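PDB 2HSJ: putative platelet activating factor from Streptococcus pneumoniae, which is of unknown function but probably hydrolyses ester bonds, as a member of the GDSL-like lipase/acylhydrolase family of SGNH hydrolases. Local coordinates for residues K15-I20 against R63-Y68; N36-G41 against D87-L92; G67-L72 against T95-K100; E126-S131 against Q169-P174. All blocks are in the same frame, centred on the assembly; numbering follows the deposited sequence.

Contact 1 (K15-I20 against R63-Y68); sequences KEQEKI and RGIRGY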
# COMPACT_ATOMS: atom_id res chain seq x y z
N LYS D 15 6.13 -29.22 -15.64
CA LYS D 15 4.89 -29.12 -14.85
C LYS D 15 4.99 -28.11 -13.70
O LYS D 15 4.00 -27.45 -13.38
CB LYS D 15 4.39 -30.47 -14.34
CG LYS D 15 2.86 -30.50 -14.21
CD LYS D 15 2.36 -31.73 -13.50
CE LYS D 15 0.95 -32.08 -13.95
NZ LYS D 15 0.98 -32.93 -15.18
N GLU D 16 6.16 -27.99 -13.08
CA GLU D 16 6.33 -26.94 -12.07
C GLU D 16 6.19 -25.54 -12.70
O GLU D 16 5.53 -24.66 -12.14
CB GLU D 16 7.67 -27.07 -11.35
CG GLU D 16 7.78 -28.28 -10.44
CD GLU D 16 6.70 -28.32 -9.38
OE1 GLU D 16 6.76 -27.51 -8.43
OE2 GLU D 16 5.79 -29.16 -9.49
N GLN D 17 6.78 -25.33 -13.87
CA GLN D 17 6.67 -24.02 -14.53
C GLN D 17 5.22 -23.70 -14.88
O GLN D 17 4.75 -22.58 -14.65
CB GLN D 17 7.54 -23.97 -15.79
CG GLN D 17 9.03 -24.06 -15.51
CD GLN D 17 9.84 -24.13 -16.79
OE1 GLN D 17 9.39 -24.73 -17.77
NE2 GLN D 17 11.04 -23.56 -16.79
N GLU D 18 4.49 -24.68 -15.42
CA GLU D 18 3.09 -24.52 -15.76
C GLU D 18 2.24 -24.22 -14.51
O GLU D 18 1.37 -23.34 -14.55
CB GLU D 18 2.58 -25.79 -16.45
CG GLU D 18 1.10 -25.75 -16.81
CD GLU D 18 0.61 -27.07 -17.38
OE1 GLU D 18 1.40 -27.75 -18.11
OE2 GLU D 18 -0.56 -27.44 -17.11
N LYS D 19 2.53 -24.90 -13.40
CA LYS D 19 1.83 -24.61 -12.13
C LYS D 19 2.07 -23.18 -11.67
O LYS D 19 1.16 -22.52 -11.16
CB LYS D 19 2.25 -25.59 -11.04
CG LYS D 19 1.66 -26.97 -11.23
CD LYS D 19 2.42 -28.06 -10.44
CE LYS D 19 2.52 -27.77 -8.94
NZ LYS D 19 3.27 -28.84 -8.20
N ILE D 20 3.31 -22.71 -11.80
CA ILE D 20 3.60 -21.35 -11.36
C ILE D 20 2.97 -20.32 -12.29
O ILE D 20 2.43 -19.32 -11.83
CB ILE D 20 5.11 -21.10 -11.18
CG1 ILE D 20 5.63 -22.02 -10.08
CG2 ILE D 20 5.36 -19.63 -10.86
CD1 ILE D 20 7.16 -22.22 -10.09
N ARG D 63 7.81 -12.13 -10.08
CA ARG D 63 7.23 -12.92 -11.15
C ARG D 63 8.34 -13.73 -11.83
O ARG D 63 8.37 -13.87 -13.05
CB ARG D 63 6.47 -12.01 -12.16
CG ARG D 63 5.09 -11.51 -11.65
CD ARG D 63 4.13 -12.69 -11.56
NE ARG D 63 2.76 -12.35 -11.14
CZ ARG D 63 2.39 -12.28 -9.86
NH1 ARG D 63 3.28 -12.47 -8.87
NH2 ARG D 63 1.11 -12.00 -9.54
N GLY D 64 9.21 -14.33 -11.02
CA GLY D 64 10.24 -15.22 -11.56
C GLY D 64 9.79 -16.67 -11.59
O GLY D 64 8.90 -17.09 -10.82
N ILE D 65 10.40 -17.46 -12.47
CA ILE D 65 10.10 -18.89 -12.57
C ILE D 65 11.38 -19.68 -12.82
O ILE D 65 12.13 -19.39 -13.78
CB ILE D 65 9.09 -19.20 -13.70
CG1 ILE D 65 7.80 -18.42 -13.47
CG2 ILE D 65 8.84 -20.73 -13.79
CD1 ILE D 65 6.62 -18.80 -14.36
N ARG D 66 11.62 -20.68 -11.99
CA ARG D 66 12.80 -21.53 -12.14
C ARG D 66 12.90 -22.10 -13.54
O ARG D 66 11.90 -22.42 -14.19
CB ARG D 66 12.75 -22.68 -11.13
CG ARG D 66 11.60 -23.69 -11.46
CD ARG D 66 11.19 -24.53 -10.32
NE ARG D 66 10.49 -23.76 -9.31
CZ ARG D 66 9.91 -24.32 -8.27
NH1 ARG D 66 9.93 -25.65 -8.15
NH2 ARG D 66 9.32 -23.58 -7.36
N GLY D 67 14.13 -22.19 -14.02
CA GLY D 67 14.42 -22.80 -15.29
C GLY D 67 14.01 -21.99 -16.51
O GLY D 67 14.09 -22.49 -17.65
N TYR D 68 13.58 -20.73 -16.32
CA TYR D 68 12.99 -19.99 -17.45
C TYR D 68 14.07 -19.59 -18.45
O TYR D 68 15.23 -19.39 -18.08
CB TYR D 68 12.33 -18.72 -16.97
CG TYR D 68 10.86 -18.57 -17.31
CD1 TYR D 68 10.00 -19.68 -17.44
CD2 TYR D 68 10.30 -17.28 -17.44
CE1 TYR D 68 8.62 -19.49 -17.70
CE2 TYR D 68 8.95 -17.10 -17.68
CZ TYR D 68 8.13 -18.18 -17.79
OH TYR D 68 6.81 -17.99 -18.04
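The amide of Q17, on helix 3-30, donates from NE2 to the backbone O of R66 (3.0 Å), a nearly straight bond with 170° at the hydrogen. The acceptor lies in the plane of the Q17 amide, and the donor meets R66 O on a lone pair. That carbonyl belongs to a type II beta turn from I65 to Y68 that follows strand 60-64, and G67 suits its third position because phi there is positive (73°). A glutamine fits opposite it: long enough to reach the turn from a helix, with an N-H to offer a turn carbonyl. The second polar link is looser. E16 OE1 stands 3.7 Å from R66 NH1, a long salt bridge in which the oxygen lies well out of the guanidinium plane, so charge alone is at work. The E16 chain bends at chi2 (-57°), and its other oxygen, OE2, takes a 2.8 Å bond from K19 NZ, making a network of three charges. R66 has a stronger partner in E46. Beneath the charges lies an apolar layer. I20 CD1 sits over one face of the R66 guanidinium, 3.7 Å from NH2, the two side chains crossing at about a right angle, while I20 CG2 packs 3.8 Å from I65 CG1. The methylenes of Q17 complete this patch, CG lying 3.8 Å from I65 CG2. The Y68 hydroxyl is hydrogen-bonded to H80, and Q17 NE2 lies at the edge of the Y68 ring, 4.1 Å from CD1.

Contact 2 (N36-G41 against D87-L92); sequences NILFIG and DKIFLL
Strands 37-41 and 88-92 are parallel neighbours in the sheet, and N36 and D87 begin their pairing. N36 O accepts two backbone bonds, from D87 N at 2.9 Å and from K88 N at 3.3 Å. The ladder runs on through L38 N to K88 O, F90 N to L38 O, I40 N to F90 O (2.8 Å) and L92 N to I40 O. At the entrance N36 CG stands anti to the backbone N (chi1 179°), carrying the amide to D87, where ND2 gives OD2 a weak bond with the amide and carboxylate planes 68° apart. Both polar ends have stronger partners: N36 OD1 is hydrogen-bonded to K58, and D87 OD1 pairs with K58 of the third subunit. The strands belong to a five-stranded parallel sheet of order 2-1-3-4-5, as in flavodoxin-like three-layer folds, where helices cover both faces of the central sheet and apolar residues suit them. On one face lie F39 and F90. F39 has two conformers; in one of them the ring planes are 16° apart but barely overlap, and F90 CB sits over the centre of the F39 ring, a CH-pi contact that holds for that conformer. I37 joins this face, its CG2 3.6 Å from F90 CD1 and its CD1 along the aliphatic chain of K88, whose NZ pairs with the carboxylate of Y214. The opposite face carries L38, I40, I89 and L91, and I40 CD1 meets I89 CG2 at 3.7 Å. G41, with no side chain, lets its CA come to 3.1 Å from L92 O.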
# COMPACT_ATOMS: atom_id res chain seq x y z
N ASN D 36 4.94 -1.67 -7.73
CA ASN D 36 5.72 -0.54 -8.21
C ASN D 36 6.82 -1.04 -9.13
O ASN D 36 7.15 -0.42 -10.14
CB ASN D 36 6.26 0.27 -7.03
CG ASN D 36 7.11 1.44 -7.48
OD1 ASN D 36 8.35 1.36 -7.47
ND2 ASN D 36 6.45 2.55 -7.90
N ILE D 37 7.40 -2.19 -8.75
CA ILE D 37 8.43 -2.85 -9.53
C ILE D 37 7.97 -4.30 -9.70
O ILE D 37 7.52 -4.94 -8.73
CB ILE D 37 9.80 -2.84 -8.77
CG1 ILE D 37 10.13 -1.43 -8.25
CG2 ILE D 37 10.91 -3.52 -9.58
CD1 ILE D 37 10.55 -0.44 -9.24
N LEU D 38 8.04 -4.81 -10.94
CA LEU D 38 7.89 -6.24 -11.18
C LEU D 38 9.27 -6.82 -11.45
O LEU D 38 9.98 -6.31 -12.34
CB LEU D 38 7.00 -6.48 -12.40
CG LEU D 38 5.51 -6.22 -12.18
CD1 LEU D 38 4.79 -6.04 -13.50
CD2 LEU D 38 4.80 -7.36 -11.43
N PHE D 39 9.67 -7.86 -10.71
CA PHE D 39 10.91 -8.58 -11.02
C PHE D 39 10.51 -9.81 -11.81
O PHE D 39 9.73 -10.63 -11.33
CB PHE D 39 11.64 -9.01 -9.73
CG PHE D 39 12.77 -8.09 -9.33
CD1 PHE D 39 12.50 -6.80 -8.89
CD2 PHE D 39 14.09 -8.52 -9.39
CE1 PHE D 39 13.53 -5.95 -8.50
CE2 PHE D 39 15.13 -7.65 -9.02
CZ PHE D 39 14.85 -6.38 -8.58
N ILE D 40 11.02 -9.90 -13.04
CA ILE D 40 10.69 -11.00 -13.95
C ILE D 40 11.97 -11.72 -14.35
O ILE D 40 13.01 -11.10 -14.58
CB ILE D 40 9.95 -10.45 -15.23
CG1 ILE D 40 8.66 -9.75 -14.81
CG2 ILE D 40 9.71 -11.55 -16.26
CD1 ILE D 40 7.98 -9.06 -15.98
N GLY D 41 11.89 -13.03 -14.44
CA GLY D 41 13.04 -13.79 -14.92
C GLY D 41 13.06 -15.22 -14.49
O GLY D 41 12.00 -15.82 -14.32
N ASP D 87 6.08 1.19 -12.29
CA ASP D 87 7.15 2.11 -12.65
C ASP D 87 8.25 1.41 -13.45
O ASP D 87 8.76 1.97 -14.43
CB ASP D 87 7.75 2.75 -11.38
CG ASP D 87 6.94 3.93 -10.89
OD1 ASP D 87 5.86 4.24 -11.48
OD2 ASP D 87 7.41 4.59 -9.91
N LYS D 88 8.63 0.21 -13.01
CA LYS D 88 9.78 -0.46 -13.59
C LYS D 88 9.56 -1.95 -13.58
O LYS D 88 8.91 -2.50 -12.67
CB LYS D 88 11.07 -0.17 -12.79
CG LYS D 88 11.43 1.30 -12.70
CD LYS D 88 12.67 1.47 -11.86
CE LYS D 88 13.10 2.92 -11.81
NZ LYS D 88 12.14 3.72 -11.04
N ILE D 89 10.12 -2.58 -14.59
CA ILE D 89 10.25 -4.03 -14.67
C ILE D 89 11.73 -4.35 -14.66
O ILE D 89 12.47 -3.81 -15.48
CB ILE D 89 9.63 -4.57 -15.98
CG1 ILE D 89 8.11 -4.40 -15.95
CG2 ILE D 89 10.03 -6.05 -16.23
CD1 ILE D 89 7.46 -4.41 -17.36
N PHE D 90 12.17 -5.17 -13.72
CA PHE D 90 13.55 -5.68 -13.71
C PHE D 90 13.51 -7.03 -14.37
O PHE D 90 12.72 -7.89 -13.97
CB PHE D 90 14.08 -5.80 -12.29
CG PHE D 90 14.58 -4.52 -11.72
CD1 PHE D 90 13.79 -3.37 -11.69
CD2 PHE D 90 15.88 -4.45 -11.23
CE1 PHE D 90 14.29 -2.19 -11.16
CE2 PHE D 90 16.39 -3.28 -10.71
CZ PHE D 90 15.60 -2.14 -10.68
N LEU D 91 14.37 -7.24 -15.35
CA LEU D 91 14.40 -8.46 -16.11
C LEU D 91 15.78 -9.11 -16.00
O LEU D 91 16.80 -8.54 -16.41
CB LEU D 91 14.07 -8.15 -17.56
CG LEU D 91 14.03 -9.34 -18.49
CD1 LEU D 91 13.09 -10.41 -17.97
CD2 LEU D 91 13.62 -8.82 -19.89
N LEU D 92 15.80 -10.34 -15.46
CA LEU D 92 17.03 -11.11 -15.33
C LEU D 92 16.76 -12.46 -15.96
O LEU D 92 16.07 -13.32 -15.40
CB LEU D 92 17.48 -11.31 -13.86
CG LEU D 92 18.75 -12.16 -13.69
CD1 LEU D 92 19.95 -11.60 -14.51
CD2 LEU D 92 19.08 -12.21 -12.22
O HOH W 1 10.03 2.88 -8.85

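Contact 3 (G67-L72 against T95-K100); sequences GYQTGL and TNDIGK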
# COMPACT_ATOMS: atom_id res chain seq x y z
N GLY D 67 14.13 -22.19 -14.02
CA GLY D 67 14.42 -22.80 -15.29
C GLY D 67 14.01 -21.99 -16.51
O GLY D 67 14.09 -22.49 -17.65
N TYR D 68 13.58 -20.73 -16.32
CA TYR D 68 12.99 -19.99 -17.45
C TYR D 68 14.07 -19.59 -18.45
O TYR D 68 15.23 -19.39 -18.08
CB TYR D 68 12.33 -18.72 -16.97
CG TYR D 68 10.86 -18.57 -17.31
CD1 TYR D 68 10.00 -19.68 -17.44
CD2 TYR D 68 10.30 -17.28 -17.44
CE1 TYR D 68 8.62 -19.49 -17.70
CE2 TYR D 68 8.95 -17.10 -17.68
CZ TYR D 68 8.13 -18.18 -17.79
OH TYR D 68 6.81 -17.99 -18.04
N GLN D 69 13.65 -19.50 -19.69
CA GLN D 69 14.48 -19.06 -20.80
C GLN D 69 13.71 -17.98 -21.50
O GLN D 69 12.50 -17.87 -21.34
CB GLN D 69 14.71 -20.19 -21.80
CG GLN D 69 15.48 -21.36 -21.24
CD GLN D 69 15.46 -22.54 -22.20
OE1 GLN D 69 15.05 -23.63 -21.84
NE2 GLN D 69 15.91 -22.31 -23.42
N THR D 70 14.40 -17.21 -22.35
CA THR D 70 13.76 -16.07 -23.02
C THR D 70 12.54 -16.48 -23.85
O THR D 70 11.54 -15.78 -23.88
CB THR D 70 14.76 -15.27 -23.93
OG1 THR D 70 15.21 -16.10 -25.01
CG2 THR D 70 15.97 -14.72 -23.09
N GLY D 71 12.62 -17.61 -24.54
CA GLY D 71 11.48 -18.06 -25.34
C GLY D 71 10.23 -18.39 -24.52
O GLY D 71 9.11 -18.10 -24.95
N LEU D 72 10.44 -19.00 -23.35
CA LEU D 72 9.32 -19.38 -22.49
C LEU D 72 8.66 -18.13 -21.93
O LEU D 72 7.42 -18.04 -21.84
CB LEU D 72 9.81 -20.26 -21.33
CG LEU D 72 10.50 -21.57 -21.69
CD1 LEU D 72 11.11 -22.20 -20.41
CD2 LEU D 72 9.53 -22.53 -22.36
N THR D 95 20.58 -16.93 -18.59
CA THR D 95 21.58 -17.94 -18.20
C THR D 95 21.16 -19.33 -18.63
O THR D 95 22.01 -20.17 -18.92
CB THR D 95 21.99 -17.88 -16.70
OG1 THR D 95 23.24 -18.57 -16.51
CG2 THR D 95 20.91 -18.48 -15.79
N ASN D 96 19.85 -19.57 -18.69
CA ASN D 96 19.36 -20.88 -19.08
C ASN D 96 19.32 -21.04 -20.58
O ASN D 96 19.48 -22.17 -21.08
CB ASN D 96 18.03 -21.20 -18.40
CG ASN D 96 18.16 -21.24 -16.90
OD1 ASN D 96 19.20 -21.66 -16.37
ND2 ASN D 96 17.15 -20.75 -16.19
N ASP D 97 19.20 -19.93 -21.31
CA ASP D 97 19.39 -19.97 -22.76
C ASP D 97 20.83 -20.39 -23.06
O ASP D 97 21.07 -21.26 -23.89
CB ASP D 97 19.11 -18.59 -23.37
CG ASP D 97 17.66 -18.18 -23.26
OD1 ASP D 97 16.97 -18.14 -24.32
OD2 ASP D 97 17.22 -17.86 -22.12
N ILE D 98 21.79 -19.79 -22.36
CA ILE D 98 23.20 -20.20 -22.52
C ILE D 98 23.38 -21.68 -22.14
O ILE D 98 24.04 -22.43 -22.86
CB ILE D 98 24.15 -19.30 -21.69
CG1 ILE D 98 24.14 -17.87 -22.27
CG2 ILE D 98 25.58 -19.94 -21.67
CD1 ILE D 98 24.95 -16.89 -21.43
N GLY D 99 22.79 -22.10 -21.03
CA GLY D 99 22.95 -23.50 -20.57
C GLY D 99 22.31 -24.54 -21.49
O GLY D 99 22.66 -25.74 -21.42
N LYS D 100 21.39 -24.10 -22.36
CA LYS D 100 20.72 -24.95 -23.36
C LYS D 100 21.23 -24.71 -24.78
O LYS D 100 20.67 -25.26 -25.75
CB LYS D 100 19.21 -24.70 -23.33
CG LYS D 100 18.50 -25.29 -22.13
CD LYS D 100 18.37 -26.79 -22.24
CE LYS D 100 17.78 -27.38 -20.97
NZ LYS D 100 17.79 -28.88 -21.08
O HOH W 2 17.57 -17.84 -17.97
O HOH W 3 14.76 -19.46 -25.29
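D97 holds T70 with both carboxylate oxygens. T70 N donates to D97 OD2 at 2.9 Å, on the syn lone pair of that oxygen, and T70 OG1 gives its proton to D97 OD1 at 2.8 Å, again on the syn side but 33° out of the carboxylate plane. With chi1 at 65°, the hydroxyl stands between the backbone N and the carbonyl carbon, which turns it toward the same carboxylate that T70 N meets. T70 N also makes a weak bond to OD1, and a water carries that oxygen on to G71 N. Q69 holds the N-cap position of helix 70-75, so D97, from outside the helix, binds its first N-H; an aspartate suits this place, since its charge probably stabilises the helix N-terminus. The second link starts from N96, whose ND2 donates to Y68 O at 3.0 Å with the acceptor close to the amide plane. The same carbonyl takes a water that in turn accepts from N96 N. Between the two links Q69 lays its CG 3.8 Å from N96 CB, its amide plane 82° from that of N96. Farther out, N110 bonds to T70 OG1 and R148 holds N96 OD1, while W156 packs on D97. T95, N96 and D97 end the Gly-Thr-Asn-Asp motif typical of SGNH hydrolases, whose asparagine, with a glycine in the position of G67, contributes to the oxyanion hole in relatives and probably does so here.

Contact 4 (E126-S131 against Q169-P174); sequences EIKLLS and QVEFVP. With MG (magnesium ion), chain P.
The F172 ring meets segment 126-131 at a slant: its CD1 is 3.4 Å from L129 O, and its CZ lies 3.6 Å from S131 CB. F172 CG stands anti to the backbone N (chi1 -179°), swinging the ring toward the end of strand 126-130, where Y160 and A164 of helix 150-164 pack against it. A second flat group is the E171 carboxylate, whose OE1 receives K128 NZ at 2.8 Å on the anti side, 20° out of plane. E126 OE1 makes a weaker, 3.5 Å link to K128 NZ, so one lysine bridges two acids, and a water joins the same NZ to Q169 O. The backbones form a parallel ladder: I127 N to Q169 O, E171 N to I127 O, L129 N to E171 O, V173 N to L129 O and S131 N to V173 O. Valine packs beside L130, whose CD1 is 4.0 Å from V173 CB. V170 O binds magnesium at 2.3 Å together with the carbonyls of A164 and Y167 and a water. Strand 170-173 thus forms one edge of the parallel sheet within this chain, as in flavodoxin-like alpha/beta folds.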
# COMPACT_ATOMS: atom_id res chain seq x y z
N GLU D 126 9.49 1.67 -17.31
CA GLU D 126 10.90 1.45 -17.67
C GLU D 126 11.26 -0.01 -17.54
O GLU D 126 10.71 -0.70 -16.67
CB GLU D 126 11.80 2.29 -16.77
CG GLU D 126 11.66 3.78 -17.09
CD GLU D 126 12.43 4.65 -16.13
OE1 GLU D 126 12.91 4.15 -15.12
OE2 GLU D 126 12.56 5.87 -16.40
N ILE D 127 12.16 -0.52 -18.39
CA ILE D 127 12.68 -1.87 -18.24
C ILE D 127 14.13 -1.75 -17.84
O ILE D 127 14.90 -1.03 -18.48
CB ILE D 127 12.53 -2.70 -19.54
CG1 ILE D 127 11.04 -3.00 -19.80
CG2 ILE D 127 13.33 -4.01 -19.48
CD1 ILE D 127 10.76 -3.59 -21.21
N LYS D 128 14.50 -2.42 -16.76
CA LYS D 128 15.91 -2.51 -16.36
C LYS D 128 16.36 -3.91 -16.75
O LYS D 128 15.93 -4.90 -16.16
CB LYS D 128 16.03 -2.26 -14.85
CG LYS D 128 15.37 -0.96 -14.39
CD LYS D 128 16.07 0.24 -15.08
CE LYS D 128 15.43 1.57 -14.71
NZ LYS D 128 16.06 2.71 -15.49
N LEU D 129 17.21 -3.97 -17.78
CA LEU D 129 17.64 -5.26 -18.31
C LEU D 129 18.99 -5.61 -17.66
O LEU D 129 20.03 -4.99 -17.96
CB LEU D 129 17.78 -5.20 -19.84
CG LEU D 129 18.30 -6.43 -20.59
CD1 LEU D 129 17.37 -7.66 -20.39
CD2 LEU D 129 18.46 -6.08 -22.08
N LEU D 130 18.96 -6.58 -16.76
CA LEU D 130 20.15 -6.89 -15.99
C LEU D 130 21.14 -7.66 -16.84
O LEU D 130 20.77 -8.52 -17.63
CB LEU D 130 19.81 -7.71 -14.73
CG LEU D 130 19.45 -6.85 -13.52
CD1 LEU D 130 18.22 -5.94 -13.73
CD2 LEU D 130 19.24 -7.82 -12.35
N SER D 131 22.42 -7.41 -16.60
CA SER D 131 23.43 -8.32 -17.11
C SER D 131 23.16 -9.73 -16.58
O SER D 131 22.85 -9.90 -15.40
CB SER D 131 24.80 -7.85 -16.63
OG SER D 131 24.84 -7.86 -15.23
N GLN D 169 13.34 3.50 -23.17
CA GLN D 169 12.79 3.03 -21.89
C GLN D 169 13.56 1.87 -21.27
O GLN D 169 13.23 1.44 -20.14
CB GLN D 169 11.32 2.69 -22.05
CG GLN D 169 11.09 1.43 -22.83
CD GLN D 169 11.05 1.61 -24.37
OE1 GLN D 169 11.57 2.59 -24.97
NE2 GLN D 169 10.44 0.63 -25.03
N VAL D 170 14.57 1.36 -21.99
CA VAL D 170 15.37 0.23 -21.50
C VAL D 170 16.74 0.71 -21.05
O VAL D 170 17.45 1.40 -21.81
CB VAL D 170 15.52 -0.86 -22.58
CG1 VAL D 170 16.24 -2.08 -21.99
CG2 VAL D 170 14.16 -1.26 -23.10
N GLU D 171 17.12 0.33 -19.83
CA GLU D 171 18.46 0.61 -19.32
C GLU D 171 19.12 -0.71 -19.01
O GLU D 171 18.56 -1.53 -18.29
CB GLU D 171 18.42 1.48 -18.05
CG GLU D 171 19.83 1.88 -17.60
CD GLU D 171 19.82 2.73 -16.35
OE1 GLU D 171 18.82 2.74 -15.62
OE2 GLU D 171 20.83 3.41 -16.12
N PHE D 172 20.31 -0.93 -19.57
CA PHE D 172 21.13 -2.06 -19.18
C PHE D 172 21.71 -1.82 -17.79
O PHE D 172 22.21 -0.73 -17.49
CB PHE D 172 22.26 -2.23 -20.18
CG PHE D 172 23.15 -3.39 -19.89
CD1 PHE D 172 22.70 -4.70 -20.02
CD2 PHE D 172 24.46 -3.15 -19.51
CE1 PHE D 172 23.58 -5.76 -19.74
CE2 PHE D 172 25.33 -4.18 -19.23
CZ PHE D 172 24.89 -5.49 -19.37
N VAL D 173 21.64 -2.86 -16.95
CA VAL D 173 22.08 -2.75 -15.56
C VAL D 173 23.28 -3.67 -15.37
O VAL D 173 23.13 -4.87 -15.26
CB VAL D 173 20.93 -3.08 -14.54
CG1 VAL D 173 21.43 -2.89 -13.10
CG2 VAL D 173 19.68 -2.22 -14.80
N PRO D 174 24.50 -3.10 -15.34
CA PRO D 174 25.72 -3.91 -15.26
C PRO D 174 25.96 -4.35 -13.83
O PRO D 174 26.46 -3.58 -13.00
CB PRO D 174 26.81 -2.95 -15.76
CG PRO D 174 26.30 -1.58 -15.41
CD PRO D 174 24.80 -1.64 -15.40
MG MG P . 18.12 2.55 -23.64
O HOH W 4 14.99 2.36 -18.06
O HOH W 5 17.64 4.69 -22.29

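Contacts 2 and 4 are consecutive ladders of the same parallel sheet, centres about 10 Å apart, joined where strand 88-92 bonds to strand 126-130. Contact 1 reaches the opposite outer strand, 60-64, its centre about 16 Å from that of contact 2 and about 22 Å from that of contact 4; there helix 3-30 covers the turn leaving the strand. That turn runs straight into contact 3, centred about 12 Å from the centre of contact 1 and sharing G67 and Y68 with it. Along the chain contacts 1 and 2 interleave, as do 2 and 3, while contact 4 closes last. Strands 37-41 and 88-92 bring their C-terminal ends near the turn and helix 95-99, where an SGNH hydrolase probably places its active site.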